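Local coordinates for protein hydrolase, haloacid dehalogenase-like family (Streptococcus pneumoniae, PDB 2FI1) that probably hydrolyses a small phosphorylated or related substrate, as a metal-binding member of the haloacid dehalogenase-like hydrolase family, at residues 23-26 with 27-31; 50-53 with 54-58. One frame throughout, in Å; residues are numbered along the deposited sequence.

Contact 1. Residues 23-26 with 27-31; sequences TSTA and AFVET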
# COMPACT_ATOMS: atom_id res chain seq x y z
N THR A 23 -11.39 -1.20 0.31
CA THR A 23 -12.10 -1.80 -0.81
C THR A 23 -12.42 -3.27 -0.52
O THR A 23 -13.51 -3.76 -0.85
CB THR A 23 -11.33 -1.64 -2.14
OG1 THR A 23 -9.93 -1.79 -1.93
CG2 THR A 23 -11.60 -0.27 -2.76
N SER A 24 -11.50 -3.99 0.12
CA SER A 24 -11.74 -5.37 0.47
C SER A 24 -12.84 -5.50 1.52
O SER A 24 -13.71 -6.36 1.41
CB SER A 24 -10.45 -6.02 0.97
OG SER A 24 -9.50 -6.12 -0.09
N THR A 25 -12.85 -4.60 2.50
CA THR A 25 -13.90 -4.60 3.53
C THR A 25 -15.27 -4.35 2.90
O THR A 25 -16.24 -5.04 3.21
CB THR A 25 -13.61 -3.57 4.63
OG1 THR A 25 -12.43 -3.96 5.34
CG2 THR A 25 -14.77 -3.45 5.61
N ALA A 26 -15.35 -3.37 2.01
CA ALA A 26 -16.61 -3.09 1.34
C ALA A 26 -17.11 -4.33 0.63
O ALA A 26 -18.29 -4.70 0.76
CB ALA A 26 -16.44 -1.92 0.37
N ALA A 27 -16.23 -5.00 -0.11
CA ALA A 27 -16.60 -6.24 -0.82
C ALA A 27 -16.98 -7.37 0.14
O ALA A 27 -17.91 -8.13 -0.12
CB ALA A 27 -15.48 -6.68 -1.71
N PHE A 28 -16.27 -7.49 1.26
CA PHE A 28 -16.52 -8.57 2.21
C PHE A 28 -17.87 -8.38 2.90
O PHE A 28 -18.66 -9.32 3.04
CB PHE A 28 -15.38 -8.60 3.23
CG PHE A 28 -15.27 -9.88 4.02
CD1 PHE A 28 -14.33 -10.83 3.68
CD2 PHE A 28 -16.09 -10.11 5.12
CE1 PHE A 28 -14.20 -12.00 4.42
CE2 PHE A 28 -15.97 -11.27 5.86
CZ PHE A 28 -15.03 -12.22 5.51
N VAL A 29 -18.15 -7.15 3.32
CA VAL A 29 -19.43 -6.83 3.95
C VAL A 29 -20.59 -7.06 2.97
O VAL A 29 -21.61 -7.66 3.34
CB VAL A 29 -19.42 -5.37 4.47
CG1 VAL A 29 -20.82 -4.90 4.87
CG2 VAL A 29 -18.46 -5.22 5.65
N GLU A 30 -20.44 -6.63 1.72
CA GLU A 30 -21.52 -6.83 0.76
C GLU A 30 -21.72 -8.31 0.44
O GLU A 30 -22.86 -8.76 0.25
CB GLU A 30 -21.32 -5.97 -0.49
CG GLU A 30 -20.23 -6.37 -1.43
CD GLU A 30 -20.15 -5.44 -2.64
OE1 GLU A 30 -21.12 -4.68 -2.89
OE2 GLU A 30 -19.12 -5.44 -3.34
N THR A 31 -20.64 -9.09 0.42
CA THR A 31 -20.75 -10.53 0.18
C THR A 31 -21.45 -11.23 1.37
O THR A 31 -22.32 -12.08 1.15
CB THR A 31 -19.37 -11.16 -0.10
OG1 THR A 31 -18.71 -10.44 -1.15
CG2 THR A 31 -19.51 -12.62 -0.53
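T25 and V29 meet one turn apart on helix 20-34, a local i to i+4 contact within a helix of the small helical domain. The backbone evidence is four successive bonds: the amides of A27, F28, V29 and E30 each donate to the carbonyl four residues earlier. The V29 N to T25 O bond is 2.8 Å long and nearly straight at 172°. Beside that bond the two side chains cross obliquely, and V29 CG2 lies 3.3 Å from T25 O and 4.1 Å from T25 CG2. With chi1 at -66°, T25 OG1 lies beside the backbone N, where it bonds Y21 O, and CG2 takes the place opposite that N and faces V29. At the next turn, A27 O is gripped twice by T31, through N at 2.9 Å and OG1 at 2.7 Å, from opposite faces of the carbonyl plane; T31 OG1 is also bonded to N73. F28 CB lies 3.3 Å from S24 O, and the ring leads outward, edge-to-face with F66 and Y70. Helices 20-34 to 66-77 lie between strands 8-11 and 100-104 of the parallel sheet, an insertion after the first strand consistent with the alpha-helical cap of haloacid dehalogenase-like enzymes.

Contact 2. Residues 50-53 with 54-58; sequences VSTP and FAIET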
# COMPACT_ATOMS: atom_id res chain seq x y z
N VAL A 50 -5.43 -8.95 9.54
CA VAL A 50 -4.79 -10.16 10.02
C VAL A 50 -4.53 -11.07 8.81
O VAL A 50 -3.37 -11.27 8.41
CB VAL A 50 -5.62 -10.89 11.10
CG1 VAL A 50 -4.99 -12.22 11.49
CG2 VAL A 50 -5.80 -9.99 12.34
N SER A 51 -5.60 -11.60 8.22
CA SER A 51 -5.49 -12.40 6.99
C SER A 51 -6.87 -12.69 6.46
O SER A 51 -7.87 -12.65 7.20
CB SER A 51 -4.77 -13.72 7.25
OG SER A 51 -5.60 -14.66 7.92
N THR A 52 -6.95 -13.01 5.18
CA THR A 52 -8.23 -13.41 4.61
C THR A 52 -8.73 -14.72 5.23
O THR A 52 -9.91 -14.82 5.55
CB THR A 52 -8.18 -13.45 3.09
OG1 THR A 52 -7.78 -12.15 2.62
CG2 THR A 52 -9.52 -13.81 2.50
N PRO A 53 -7.86 -15.73 5.40
CA PRO A 53 -8.36 -16.92 6.07
C PRO A 53 -8.93 -16.65 7.47
O PRO A 53 -9.94 -17.26 7.85
CB PRO A 53 -7.13 -17.83 6.14
CG PRO A 53 -6.30 -17.40 4.99
CD PRO A 53 -6.48 -15.91 4.91
N PHE A 54 -8.32 -15.74 8.23
CA PHE A 54 -8.85 -15.40 9.55
C PHE A 54 -10.23 -14.74 9.45
O PHE A 54 -11.14 -15.07 10.21
CB PHE A 54 -7.90 -14.50 10.33
CG PHE A 54 -8.50 -14.01 11.63
CD1 PHE A 54 -8.75 -14.90 12.66
CD2 PHE A 54 -8.83 -12.68 11.79
CE1 PHE A 54 -9.32 -14.46 13.84
CE2 PHE A 54 -9.39 -12.24 12.97
CZ PHE A 54 -9.65 -13.14 13.99
N ALA A 55 -10.37 -13.82 8.50
CA ALA A 55 -11.66 -13.16 8.31
C ALA A 55 -12.74 -14.16 7.92
O ALA A 55 -13.87 -14.09 8.41
CB ALA A 55 -11.55 -12.06 7.28
N ILE A 56 -12.42 -15.08 7.01
CA ILE A 56 -13.40 -16.08 6.58
C ILE A 56 -13.74 -17.06 7.69
O ILE A 56 -14.90 -17.37 7.91
CB ILE A 56 -12.93 -16.81 5.30
CG1 ILE A 56 -12.98 -15.82 4.13
CG2 ILE A 56 -13.80 -18.05 5.03
CD1 ILE A 56 -12.43 -16.36 2.84
N GLU A 57 -12.74 -17.54 8.42
CA GLU A 57 -13.03 -18.46 9.53
C GLU A 57 -13.86 -17.77 10.61
O GLU A 57 -14.69 -18.41 11.27
CB GLU A 57 -11.75 -19.04 10.12
CG GLU A 57 -11.98 -20.24 11.08
CD GLU A 57 -12.67 -21.47 10.44
OE1 GLU A 57 -12.83 -21.54 9.19
OE2 GLU A 57 -13.06 -22.38 11.20
N THR A 58 -13.65 -16.47 10.80
CA THR A 58 -14.37 -15.71 11.84
C THR A 58 -15.81 -15.42 11.44
O THR A 58 -16.73 -15.64 12.24
CB THR A 58 -13.63 -14.40 12.15
OG1 THR A 58 -12.34 -14.72 12.68
CG2 THR A 58 -14.38 -13.56 13.16
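F54 reaches back one turn to V50 and S51, where one helix ends and the next begins. Its CB lies 3.3 Å from S51 OG, the same oxygen that accepts a hydrogen bond from F54 N at 2.9 Å and 157°. With CG anti to the backbone N (chi1 173°), the side chain turns toward V50: CG is 3.9 Å from V50 CG1, and CD2 is 3.7 Å from V50 CB, the closest apolar approach. The valine meets the ring obliquely, and A47 of helix 41-50 also touches this side chain. At the far end of the ring, CE1 and CZ lie under T58 OG1, which sits 3.2 Å above the F54 ring plane, offset toward the rim, while it bonds F54 O from the face opposite to T58 N. S51, which leaves helical backbone angles, is the N-cap of helix 52-59, and its OG takes the capping bond from F54 N. S51 O then receives A55 N, starting the i to i+4 series that continues through I56 N to T52 O and E57 N to P53 O. T52 CG2 and I56 CD1 touch at 3.9 Å where the two side chains cross, and I56 goes on to F66 and L67 of helix 66-77.

In the fold
Contact 1 and contact 2 follow each other along the chain, with centres 13 Å apart, and they join through one ring. F28, which leads away from helix 20-34 in contact 1, places CZ 3.6 Å from A55 O and CE1 4.0 Å from I56 CG1, both on helix 52-59 of contact 2. F66 of helix 66-77 touches F28 and I56 alike, so three helices converge there. The bound calcium, held at D12, G14 and D160, lies about 13 Å from the side chain of S24 and about 14 Å from that of T52. Neither residue is therefore a metal ligand, and both contacts belong to the helical part of the chain, away from the metal, which is bound at the sheet domain.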